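Local structure of agmatinase (Deinococcus radiodurans, 1WOI) at residues Q141-L146 with S227-G232. The protein probably hydrolyses agmatine to putrescine and urea, as a manganese-dependent member of the arginase family with two metal ions in each subunit. Sequence-based numbering, arbitrary orientation.
With MN (manganese (II) ion), chain H; MN (manganese (II) ion), chain G.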
loop_
_atom_site.group_PDB
_atom_site.type_symbol
_atom_site.label_atom_id
_atom_site.label_comp_id
_atom_site.label_asym_id
_atom_site.label_seq_id
_atom_site.Cartn_x
_atom_site.Cartn_y
_atom_site.Cartn_z
ATOM N N GLN A 141 -3.156 20.806 25.932
ATOM C CA GLN A 141 -3.547 20.161 24.687
ATOM C C GLN A 141 -2.600 20.414 23.510
ATOM O O GLN A 141 -2.322 21.565 23.173
ATOM C CB GLN A 141 -4.955 20.669 24.343
ATOM C CG GLN A 141 -5.594 20.173 23.057
ATOM C CD GLN A 141 -6.857 20.958 22.731
ATOM O OE1 GLN A 141 -7.326 21.759 23.545
ATOM N NE2 GLN A 141 -7.415 20.736 21.544
ATOM N N LEU A 142 -2.090 19.339 22.904
ATOM C CA LEU A 142 -1.237 19.459 21.720
ATOM C C LEU A 142 -2.229 19.134 20.607
ATOM O O LEU A 142 -2.823 18.054 20.597
ATOM C CB LEU A 142 -0.098 18.437 21.737
ATOM C CG LEU A 142 0.993 18.609 22.797
ATOM C CD1 LEU A 142 2.171 17.706 22.458
ATOM C CD2 LEU A 142 1.456 20.051 22.831
ATOM N N ASP A 143 -2.419 20.052 19.668
ATOM C CA ASP A 143 -3.426 19.817 18.637
ATOM C C ASP A 143 -3.310 20.865 17.543
ATOM O O ASP A 143 -2.882 21.990 17.796
ATOM C CB ASP A 143 -4.810 19.946 19.298
ATOM C CG ASP A 143 -5.905 19.197 18.569
ATOM O OD1 ASP A 143 -5.888 19.134 17.324
ATOM O OD2 ASP A 143 -6.803 18.686 19.271
ATOM N N ALA A 144 -3.694 20.496 16.326
ATOM C CA ALA A 144 -3.685 21.443 15.227
ATOM C C ALA A 144 -5.031 22.153 15.290
ATOM O O ALA A 144 -5.205 23.222 14.714
ATOM C CB ALA A 144 -3.539 20.707 13.888
ATOM N N HIS A 145 -5.975 21.553 16.014
ATOM C CA HIS A 145 -7.327 22.099 16.132
ATOM C C HIS A 145 -7.714 22.433 17.577
ATOM O O HIS A 145 -7.179 21.865 18.523
ATOM C CB HIS A 145 -8.341 21.110 15.543
ATOM C CG HIS A 145 -7.911 20.497 14.241
ATOM N ND1 HIS A 145 -7.334 19.247 14.161
ATOM C CD2 HIS A 145 -7.989 20.958 12.969
ATOM C CE1 HIS A 145 -7.076 18.964 12.897
ATOM N NE2 HIS A 145 -7.463 19.985 12.154
ATOM N N LEU A 146 -8.651 23.362 17.740
ATOM C CA LEU A 146 -9.083 23.781 19.074
ATOM C C LEU A 146 -10.042 22.792 19.746
ATOM O O LEU A 146 -9.960 22.562 20.955
ATOM C CB LEU A 146 -9.737 25.166 18.989
ATOM C CG LEU A 146 -10.075 25.846 20.320
ATOM C CD1 LEU A 146 -8.783 26.160 21.076
ATOM C CD2 LEU A 146 -10.862 27.121 20.050
ATOM N N SER A 227 -3.511 16.050 26.839
ATOM C CA SER A 227 -4.283 15.521 25.727
ATOM C C SER A 227 -3.426 15.729 24.492
ATOM O O SER A 227 -3.230 16.859 24.040
ATOM C CB SER A 227 -5.609 16.251 25.549
ATOM O OG SER A 227 -6.318 15.676 24.462
ATOM N N VAL A 228 -2.905 14.639 23.948
ATOM C CA VAL A 228 -2.066 14.734 22.769
ATOM C C VAL A 228 -2.776 14.230 21.525
ATOM O O VAL A 228 -3.062 13.039 21.399
ATOM C CB VAL A 228 -0.759 13.929 22.948
ATOM C CG1 VAL A 228 0.124 14.083 21.700
ATOM C CG2 VAL A 228 -0.019 14.403 24.198
ATOM N N ASP A 229 -3.077 15.152 20.619
ATOM C CA ASP A 229 -3.704 14.809 19.343
ATOM C C ASP A 229 -2.513 14.720 18.393
ATOM O O ASP A 229 -1.792 15.707 18.203
ATOM C CB ASP A 229 -4.639 15.928 18.893
ATOM C CG ASP A 229 -5.346 15.610 17.586
ATOM O OD1 ASP A 229 -4.772 14.908 16.729
ATOM O OD2 ASP A 229 -6.478 16.089 17.409
ATOM N N VAL A 230 -2.293 13.554 17.798
ATOM C CA VAL A 230 -1.149 13.405 16.910
ATOM C C VAL A 230 -1.108 14.392 15.748
ATOM O O VAL A 230 -0.027 14.640 15.203
ATOM C CB VAL A 230 -1.023 11.954 16.354
ATOM C CG1 VAL A 230 -0.996 10.958 17.502
ATOM C CG2 VAL A 230 -2.165 11.642 15.394
ATOM N N ASP A 231 -2.248 14.966 15.353
ATOM C CA ASP A 231 -2.186 15.907 14.240
ATOM C C ASP A 231 -1.560 17.236 14.642
ATOM O O ASP A 231 -1.371 18.122 13.806
ATOM C CB ASP A 231 -3.548 16.114 13.538
ATOM C CG ASP A 231 -4.606 16.730 14.423
ATOM O OD1 ASP A 231 -4.286 17.601 15.261
ATOM O OD2 ASP A 231 -5.785 16.346 14.245
ATOM N N GLY A 232 -1.211 17.361 15.922
ATOM C CA GLY A 232 -0.532 18.566 16.372
ATOM C C GLY A 232 0.872 18.524 15.782
ATOM O O GLY A 232 1.507 19.557 15.533
HETATM MN MN MN H . -6.668 17.716 15.758
HETATM MN MN MN G . -8.060 17.231 18.380
HETATM O O HOH W 1 -9.136 17.238 16.252
#
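Asp143, just past strand 137-142, and Asp229, the last residue of strand 223-229, meet at an angle, carboxylate planes 60° apart, and share two manganese ions. Asp143 CB packs against Asp229 CB at 4.0 Å. CG lies anti to the backbone N (chi1 -156°), which carries the carboxylate out to the metals. OD1 of Asp143 binds the manganese of chain H at 2.2 Å and also accepts the backbone N of His145 from above the carboxylate plane, closing an Asx turn. OD2 of Asp143 binds the manganese of chain G at 2.1 Å. Gln141 NE2 donates to this same OD2, from above the carboxylate plane, and to Leu146 O, while Thr178 bonds its OE1. These three hydrogen bonds should fix the rotation of the amide.

Asp229 bridges differently, with the single atom OD2 on both ions. Its OD1 accepts Asp231 N in a second Asx turn. Asp231 grips the chain H ion with both oxygens, and its OD1 also takes a hydrogen bond from Ala144 N at 3.1 Å. Asp143 OD1 and Asp231 OD1 lie 3.0 Å apart because both bind that ion. His145 ND1 binds the chain H manganese at 2.3 Å. Its ring stands almost perpendicular to the Asp231 carboxylate (84°), with OD2 at the ring edge. A water reaches both ions, and His121 and Asp147 complete the chain G site.

Just upstream in the strands, Leu142 N bonds Ser227 O at 3.0 Å and Asp229 N bonds Leu142 O at 2.9 Å. The site lies at the C-terminal ends of central strands of the parallel sheet of the arginase fold. Strand 173-181 flanks 137-142, strand 266-273 flanks 223-229, and helix 284-302 packs on Val228.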